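Local atomic coordinates of ferredoxin component of dioxygenase (Sphingobium yanoikuyae, PDB entry 2I7F), a protein that carries a Rieske-type [2Fe-2S] cluster and, as the ferredoxin component of biphenyl 2,3-dioxygenase, probably passes electrons to the terminal oxygenase. Residues K25-A30 against V40-C45; C8-V13 against G97-D102. All coordinates share one frame; numbering follows the deposited sequence.

Contact 1 (K25-A30 against V40-C45). With FES (Fe2/s2 (inorganic) cluster), chain D.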
ATOM      1  N   LYS A  25      -3.015  13.229  -8.388  1.00 24.49           N
ATOM      2  CA  LYS A  25      -1.781  13.153  -9.184  1.00 25.52           C
ATOM      3  C   LYS A  25      -1.290  11.698  -9.520  1.00 25.03           C
ATOM      4  O   LYS A  25      -0.491  11.492 -10.427  1.00 25.07           O
ATOM      5  CB  LYS A  25      -0.691  14.020  -8.515  1.00 26.11           C
ATOM      6  CG  LYS A  25      -0.917  15.529  -8.766  1.00 27.88           C
ATOM      7  CD  LYS A  25      -0.015  16.447  -7.916  1.00 28.43           C
ATOM      8  CE  LYS A  25      -0.806  17.253  -6.842  1.00 30.67           C
ATOM      9  NZ  LYS A  25      -0.181  18.621  -6.555  1.00 30.34           N
ATOM     10  N   MET A  26      -1.850  10.698  -8.853  1.00 23.61           N
ATOM     11  CA  MET A  26      -1.204   9.424  -8.693  1.00 22.80           C
ATOM     12  C   MET A  26      -2.029   8.228  -9.155  1.00 21.77           C
ATOM     13  O   MET A  26      -3.262   8.296  -9.252  1.00 21.56           O
ATOM     14  CB  MET A  26      -0.923   9.234  -7.206  1.00 22.48           C
ATOM     15  CG  MET A  26      -0.076  10.279  -6.551  1.00 23.40           C
ATOM     16  SD  MET A  26       1.572  10.482  -7.215  1.00 21.83           S
ATOM     17  CE  MET A  26       2.282   8.909  -6.810  1.00 17.41           C
ATOM     18  N   PRO A  27      -1.342   7.101  -9.410  1.00 20.84           N
ATOM     19  CA  PRO A  27      -2.049   5.846  -9.511  1.00 19.92           C
ATOM     20  C   PRO A  27      -2.735   5.526  -8.202  1.00 17.76           C
ATOM     21  O   PRO A  27      -2.316   6.004  -7.170  1.00 17.37           O
ATOM     22  CB  PRO A  27      -0.947   4.812  -9.835  1.00 20.42           C
ATOM     23  CG  PRO A  27       0.330   5.516  -9.823  1.00 20.30           C
ATOM     24  CD  PRO A  27       0.113   6.962  -9.631  1.00 21.20           C
ATOM     25  N   ALA A  28      -3.776   4.718  -8.226  1.00 17.31           N
ATOM     26  CA  ALA A  28      -4.425   4.325  -6.981  1.00 17.62           C
ATOM     27  C   ALA A  28      -3.334   3.902  -5.996  1.00 17.34           C
ATOM     28  O   ALA A  28      -2.387   3.210  -6.393  1.00 18.49           O
ATOM     29  CB  ALA A  28      -5.427   3.194  -7.202  1.00 16.54           C
ATOM     30  N   LEU A  29      -3.473   4.317  -4.726  1.00 17.16           N
ATOM     31  CA  LEU A  29      -2.485   4.067  -3.665  1.00 16.79           C
ATOM     32  C   LEU A  29      -3.104   3.291  -2.521  1.00 17.12           C
ATOM     33  O   LEU A  29      -4.292   3.367  -2.315  1.00 16.73           O
ATOM     34  CB  LEU A  29      -1.931   5.372  -3.121  1.00 17.68           C
ATOM     35  CG  LEU A  29      -1.164   6.303  -4.094  1.00 14.95           C
ATOM     36  CD1 LEU A  29      -0.938   7.632  -3.383  1.00 15.79           C
ATOM     37  CD2 LEU A  29       0.131   5.689  -4.569  1.00 13.47           C
ATOM     38  N   ALA A  30      -2.280   2.506  -1.835  1.00 16.99           N
ATOM     39  CA  ALA A  30      -2.679   1.687  -0.722  1.00 16.10           C
ATOM     40  C   ALA A  30      -1.828   2.141   0.431  1.00 16.74           C
ATOM     41  O   ALA A  30      -0.634   2.225   0.314  1.00 15.52           O
ATOM     42  CB  ALA A  30      -2.453   0.246  -1.000  1.00 16.60           C
ATOM     43  N   VAL A  40       3.359   2.767   2.110  1.00 19.10           N
ATOM     44  CA  VAL A  40       2.513   3.159   0.984  1.00 18.25           C
ATOM     45  C   VAL A  40       3.027   2.429  -0.282  1.00 17.84           C
ATOM     46  O   VAL A  40       4.239   2.465  -0.586  1.00 17.30           O
ATOM     47  CB  VAL A  40       2.473   4.717   0.772  1.00 17.94           C
ATOM     48  CG1 VAL A  40       1.639   5.128  -0.500  1.00 14.52           C
ATOM     49  CG2 VAL A  40       1.904   5.409   2.038  1.00 19.17           C
ATOM     50  N   THR A  41       2.097   1.751  -0.956  1.00 17.34           N
ATOM     51  CA  THR A  41       2.329   1.076  -2.233  1.00 17.61           C
ATOM     52  C   THR A  41       1.275   1.508  -3.255  1.00 17.89           C
ATOM     53  O   THR A  41       0.235   2.010  -2.880  1.00 18.22           O
ATOM     54  CB  THR A  41       2.315  -0.497  -2.112  1.00 17.95           C
ATOM     55  OG1 THR A  41       0.965  -1.015  -2.045  1.00 16.95           O
ATOM     56  CG2 THR A  41       3.127  -0.992  -0.922  1.00 16.01           C
ATOM     57  N   ASP A  42       1.535   1.322  -4.545  1.00 17.99           N
ATOM     58  CA  ASP A  42       0.438   1.249  -5.505  1.00 17.82           C
ATOM     59  C   ASP A  42      -0.642   0.238  -5.054  1.00 17.71           C
ATOM     60  O   ASP A  42      -0.358  -0.753  -4.408  1.00 19.17           O
ATOM     61  CB  ASP A  42       0.937   0.890  -6.898  1.00 18.09           C
ATOM     62  CG  ASP A  42       1.574   2.070  -7.615  1.00 18.73           C
ATOM     63  OD1 ASP A  42       1.533   3.197  -7.076  1.00 19.92           O
ATOM     64  OD2 ASP A  42       2.127   1.866  -8.714  1.00 19.16           O
ATOM     65  N   ASN A  43      -1.894   0.536  -5.344  1.00 17.07           N
ATOM     66  CA  ASN A  43      -3.001  -0.356  -4.965  1.00 15.73           C
ATOM     67  C   ASN A  43      -3.315  -1.429  -6.042  1.00 16.28           C
ATOM     68  O   ASN A  43      -3.731  -2.549  -5.704  1.00 16.52           O
ATOM     69  CB  ASN A  43      -4.238   0.503  -4.687  1.00 14.84           C
ATOM     70  CG  ASN A  43      -5.209  -0.120  -3.766  1.00 15.17           C
ATOM     71  OD1 ASN A  43      -6.317   0.429  -3.537  1.00 20.54           O
ATOM     72  ND2 ASN A  43      -4.847  -1.262  -3.203  1.00 13.70           N
ATOM     73  N   LEU A  44      -3.145  -1.091  -7.322  1.00 15.97           N
ATOM     74  CA  LEU A  44      -3.420  -2.038  -8.387  1.00 15.25           C
ATOM     75  C   LEU A  44      -2.365  -3.173  -8.348  1.00 16.96           C
ATOM     76  O   LEU A  44      -1.172  -2.935  -8.539  1.00 17.13           O
ATOM     77  CB  LEU A  44      -3.433  -1.359  -9.798  1.00 15.59           C
ATOM     78  CG  LEU A  44      -4.055  -2.179 -10.952  1.00 15.12           C
ATOM     79  CD1 LEU A  44      -5.595  -2.319 -10.776  1.00 14.23           C
ATOM     80  CD2 LEU A  44      -3.711  -1.603 -12.327  1.00 12.98           C
ATOM     81  N   CYS A  45      -2.829  -4.398  -8.088  1.00 16.54           N
ATOM     82  CA  CYS A  45      -2.017  -5.597  -8.256  1.00 16.01           C
ATOM     83  C   CYS A  45      -1.308  -5.551  -9.617  1.00 16.25           C
ATOM     84  O   CYS A  45      -1.866  -5.029 -10.580  1.00 15.74           O
ATOM     85  CB  CYS A  45      -2.864  -6.858  -8.189  1.00 16.30           C
ATOM     86  SG  CYS A  45      -1.790  -8.301  -8.120  1.00 14.56           S
TER
HETATM   87 FE1  FES D 501      -3.621 -11.993  -9.827  1.00 17.77          FE
HETATM   88 FE2  FES D 501      -3.392  -9.965  -7.967  1.00 18.55          FE
HETATM   89  S1  FES D 501      -2.417 -11.958  -8.009  1.00 19.86           S
HETATM   90  S2  FES D 501      -4.621 -10.016  -9.849  1.00 19.06           S
HETATM   91  O   HOH W   1      -2.346   1.718  -8.625  1.00 18.03           O
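Ala30 and Thr41 face each other as an antiparallel hydrogen-bonded pair, and this is the close-packed end of the contact. Ala30 N donates to Thr41 O at 2.8 Å, and Thr41 N returns a bond to Ala30 O at 3.0 Å. Their side chains share one face of the sheet, where the Ala30 methyl CB rests 3.8 Å from Thr41 OG1. That hydroxyl sits between the backbone N and the carbonyl carbon (chi1 79°), a rotation that lets it bond to Asp42 O within its own strand and to Tyr32 OH. Asn43 CB, in turn, packs 3.7 Å from Leu29 C. Strands 29-34 and 37-42 form a beta hairpin of the Rieske domain, and the loop that follows strand 37-42 leads within three residues to Cys45, whose SG binds an iron atom of the [2Fe-2S] cluster (FE2) at 2.3 Å. At Leu29 and Asp42, a non-hydrogen-bonded pair, the side chains diverge, Leu29 turning into the core against Leu7 and Ile101. The Asp42 carboxylate is held by Tyr90 OH through OD1, which also lies 3.8 Å from Pro27 CG. Ala28 O still takes Asn43 N at 2.9 Å, but the donor stands 49° out of the carbonyl plane, and a water completes the link, donating to the same oxygen and accepting from Leu44 N at 3.2 Å. Packing thins only toward Pro27 and Leu44, which, on this solvent side, add little buried surface.

Contact 2 (C8-V13 against G97-D102). With SO4 (sulfate ion), chain C.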
ATOM      1  N   CYS A   8      -3.859  10.659   3.711  1.00 20.23           N
ATOM      2  CA  CYS A   8      -4.889  10.323   4.677  1.00 19.88           C
ATOM      3  C   CYS A   8      -4.302  10.554   6.037  1.00 19.76           C
ATOM      4  O   CYS A   8      -3.087  10.650   6.180  1.00 19.64           O
ATOM      5  CB  CYS A   8      -5.367   8.856   4.522  1.00 21.22           C
ATOM      6  SG  CYS A   8      -4.189   7.512   4.913  1.00 21.34           S
ATOM      7  N   GLN A   9      -5.156  10.650   7.051  1.00 19.09           N
ATOM      8  CA  GLN A   9      -4.677  10.826   8.407  1.00 19.84           C
ATOM      9  C   GLN A   9      -4.083   9.507   8.905  1.00 19.04           C
ATOM     10  O   GLN A   9      -4.593   8.439   8.609  1.00 16.87           O
ATOM     11  CB  GLN A   9      -5.813  11.260   9.308  1.00 20.13           C
ATOM     12  CG  GLN A   9      -6.235  12.676   9.059  1.00 21.96           C
ATOM     13  CD  GLN A   9      -7.553  12.940   9.711  1.00 24.14           C
ATOM     14  OE1 GLN A   9      -7.602  13.464  10.824  1.00 33.27           O
ATOM     15  NE2 GLN A   9      -8.627  12.509   9.077  1.00 30.78           N
ATOM     16  N   VAL A  10      -2.982   9.605   9.634  1.00 18.32           N
ATOM     17  CA  VAL A  10      -2.343   8.442  10.265  1.00 18.05           C
ATOM     18  C   VAL A  10      -3.367   7.654  11.122  1.00 18.16           C
ATOM     19  O   VAL A  10      -3.406   6.417  11.121  1.00 16.99           O
ATOM     20  CB  VAL A  10      -1.150   8.884  11.190  1.00 17.04           C
ATOM     21  CG1 VAL A  10      -0.516   7.671  11.911  1.00 20.74           C
ATOM     22  CG2 VAL A  10      -0.045   9.585  10.426  1.00 15.62           C
ATOM     23  N   ALA A  11      -4.164   8.392  11.892  1.00 17.56           N
ATOM     24  CA  ALA A  11      -5.241   7.783  12.730  1.00 17.61           C
ATOM     25  C   ALA A  11      -6.215   6.855  11.970  1.00 17.42           C
ATOM     26  O   ALA A  11      -6.841   6.007  12.586  1.00 16.07           O
ATOM     27  CB  ALA A  11      -6.034   8.861  13.402  1.00 16.96           C
ATOM     28  N   SER A  12      -6.397   7.083  10.667  1.00 17.81           N
ATOM     29  CA  SER A  12      -7.302   6.286   9.822  1.00 19.14           C
ATOM     30  C   SER A  12      -6.772   4.910   9.451  1.00 19.88           C
ATOM     31  O   SER A  12      -7.534   4.058   8.922  1.00 20.80           O
ATOM     32  CB  SER A  12      -7.540   6.996   8.493  1.00 19.10           C
ATOM     33  OG  SER A  12      -8.359   8.108   8.689  1.00 21.67           O
ATOM     34  N   VAL A  13      -5.474   4.687   9.641  1.00 20.22           N
ATOM     35  CA  VAL A  13      -4.842   3.461   9.173  1.00 20.27           C
ATOM     36  C   VAL A  13      -4.559   2.518  10.335  1.00 21.04           C
ATOM     37  O   VAL A  13      -3.567   2.679  11.031  1.00 20.06           O
ATOM     38  CB  VAL A  13      -3.534   3.736   8.404  1.00 21.03           C
ATOM     39  CG1 VAL A  13      -3.120   2.468   7.618  1.00 19.14           C
ATOM     40  CG2 VAL A  13      -3.686   4.977   7.501  1.00 17.64           C
ATOM     41  N   GLY A  97       0.175  14.853  11.517  1.00 14.56           N
ATOM     42  CA  GLY A  97      -0.842  13.797  11.560  1.00 14.87           C
ATOM     43  C   GLY A  97      -1.276  13.209  10.254  1.00 15.12           C
ATOM     44  O   GLY A  97      -2.136  12.339  10.259  1.00 15.81           O
ATOM     45  N   TRP A  98      -0.747  13.692   9.132  1.00 15.94           N
ATOM     46  CA  TRP A  98      -1.030  13.105   7.809  1.00 15.67           C
ATOM     47  C   TRP A  98       0.050  12.162   7.272  1.00 15.09           C
ATOM     48  O   TRP A  98       1.237  12.444   7.350  1.00 15.14           O
ATOM     49  CB  TRP A  98      -1.303  14.215   6.758  1.00 17.34           C
ATOM     50  CG  TRP A  98      -2.575  14.902   7.009  1.00 18.90           C
ATOM     51  CD1 TRP A  98      -2.788  15.908   7.914  1.00 19.18           C
ATOM     52  CD2 TRP A  98      -3.855  14.633   6.395  1.00 18.43           C
ATOM     53  NE1 TRP A  98      -4.114  16.272   7.901  1.00 20.58           N
ATOM     54  CE2 TRP A  98      -4.790  15.512   6.984  1.00 20.92           C
ATOM     55  CE3 TRP A  98      -4.286  13.773   5.382  1.00 19.58           C
ATOM     56  CZ2 TRP A  98      -6.141  15.549   6.591  1.00 20.92           C
ATOM     57  CZ3 TRP A  98      -5.618  13.794   5.016  1.00 20.21           C
ATOM     58  CH2 TRP A  98      -6.532  14.660   5.627  1.00 19.78           C
ATOM     59  N   VAL A  99      -0.390  11.057   6.690  1.00 16.44           N
ATOM     60  CA  VAL A  99       0.448  10.205   5.849  1.00 15.58           C
ATOM     61  C   VAL A  99       0.731  10.922   4.534  1.00 16.85           C
ATOM     62  O   VAL A  99      -0.199  11.224   3.776  1.00 17.13           O
ATOM     63  CB  VAL A  99      -0.192   8.827   5.528  1.00 15.70           C
ATOM     64  CG1 VAL A  99       0.751   8.029   4.685  1.00 12.78           C
ATOM     65  CG2 VAL A  99      -0.484   8.051   6.817  1.00 11.27           C
ATOM     66  N   CYS A 100       2.016  11.228   4.284  1.00 17.77           N
ATOM     67  CA  CYS A 100       2.420  11.869   3.051  1.00 17.34           C
ATOM     68  C   CYS A 100       3.470  11.092   2.293  1.00 17.73           C
ATOM     69  O   CYS A 100       4.251  10.337   2.869  1.00 16.46           O
ATOM     70  CB  CYS A 100       2.969  13.290   3.300  1.00 17.30           C
ATOM     71  SG  CYS A 100       1.955  14.424   4.195  1.00 16.04           S
ATOM     72  N   ILE A 101       3.491  11.348   0.983  1.00 19.21           N
ATOM     73  CA  ILE A 101       4.536  10.910   0.062  1.00 19.96           C
ATOM     74  C   ILE A 101       4.984  12.138  -0.757  1.00 21.47           C
ATOM     75  O   ILE A 101       4.325  13.161  -0.762  1.00 21.24           O
ATOM     76  CB  ILE A 101       4.100   9.733  -0.857  1.00 19.61           C
ATOM     77  CG1 ILE A 101       2.921  10.109  -1.785  1.00 19.69           C
ATOM     78  CG2 ILE A 101       3.823   8.475   0.004  1.00 16.73           C
ATOM     79  CD1 ILE A 101       2.758   9.196  -3.035  1.00 18.71           C
ATOM     80  N   ASP A 102       6.116  12.026  -1.415  1.00 22.75           N
ATOM     81  CA  ASP A 102       6.639  13.113  -2.209  1.00 25.01           C
ATOM     82  C   ASP A 102       5.837  13.161  -3.479  1.00 25.70           C
ATOM     83  O   ASP A 102       5.415  12.127  -3.976  1.00 25.31           O
ATOM     84  CB  ASP A 102       8.126  12.894  -2.541  1.00 25.79           C
ATOM     85  CG  ASP A 102       9.042  12.942  -1.296  1.00 30.25           C
ATOM     86  OD1 ASP A 102       8.649  13.454  -0.227  1.00 32.28           O
ATOM     87  OD2 ASP A 102      10.201  12.455  -1.396  1.00 36.99           O
TER
HETATM   88  S   SO4 C 500      -8.731  10.735   5.950  1.00 52.92           S
HETATM   89  O1  SO4 C 500      -8.181  11.215   4.675  1.00 53.25           O
HETATM   90  O2  SO4 C 500      -7.755  10.040   6.784  1.00 49.98           O
HETATM   91  O3  SO4 C 500      -9.265  11.885   6.699  1.00 54.14           O
HETATM   92  O4  SO4 C 500      -9.821   9.785   5.658  1.00 54.51           O
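Gln9 lays its CG over one face of the Trp98 indole, 3.8 Å from the centroid of the six-membered ring and 12° off the ring normal, a CH-pi contact. The methylene is offset toward the rim, and beyond it the glutamine chain runs on extended, its amide plane turned 24° from the ring plane. Trp98 CG lies anti to its own carbonyl carbon (chi1 -69°), which swings the indole back across the neighbouring strand until CE3 comes within 3.3 Å of Cys8 C. Arg6 adds a cation-pi interaction to the same ring. Replacing Trp98 with an alanine would probably leave Gln9 CG and the Arg6 side chain without their aromatic partner and open a gap beside the backbone of Cys8. Edge strand 4-9 of the six-stranded antiparallel sheet meets strand 98-102, the last strand in the chain, with Gln9 and Trp98 as a non-hydrogen-bonded pair. Val99 N donates to Cys8 O at 2.8 Å; past the pair, Val10 N reaches Gly97 O just as segment 8-13 bends into a 3-10 turn. On the face that carries Cys8 and Val99, Val99 CG2 meets Val10 CG2 at 3.9 Å and lies 4.2 Å from Cys8 SG, with Val31 packed against both Cys8 and Val99. A sulfate, probably from the crystallisation liquor, sits beside Gln9 and Ser12. Gln9 NE2 points at its O3, at a distance too short to be trusted, while its O2 accepts from Gln9 N at 2.7 Å and from Ser12 OG.

In the fold
From the N terminus, strand 4-9 comes first and segment 8-13 starts on its end; its partner 97-102 follows only near the end of the chain, and contact 2 closes a loop of 83 residues that takes in most of the domain, including the cluster-binding part. Contact 1 falls wholly within that loop and closes a short one of nine residues, the turn and strands of the hairpin 29-34/37-42. The two do not cross. Their centres lie about 14 Å apart on the same antiparallel sheet, contact 2 joining edge strand 4-9 to its neighbour 98-102, first and last in the chain, contact 1 its hairpin. Core packing bridges them: Val40 CG2 lies 3.9 Å from Val99 CG1, and Met26 and Leu29 both touch Ile101.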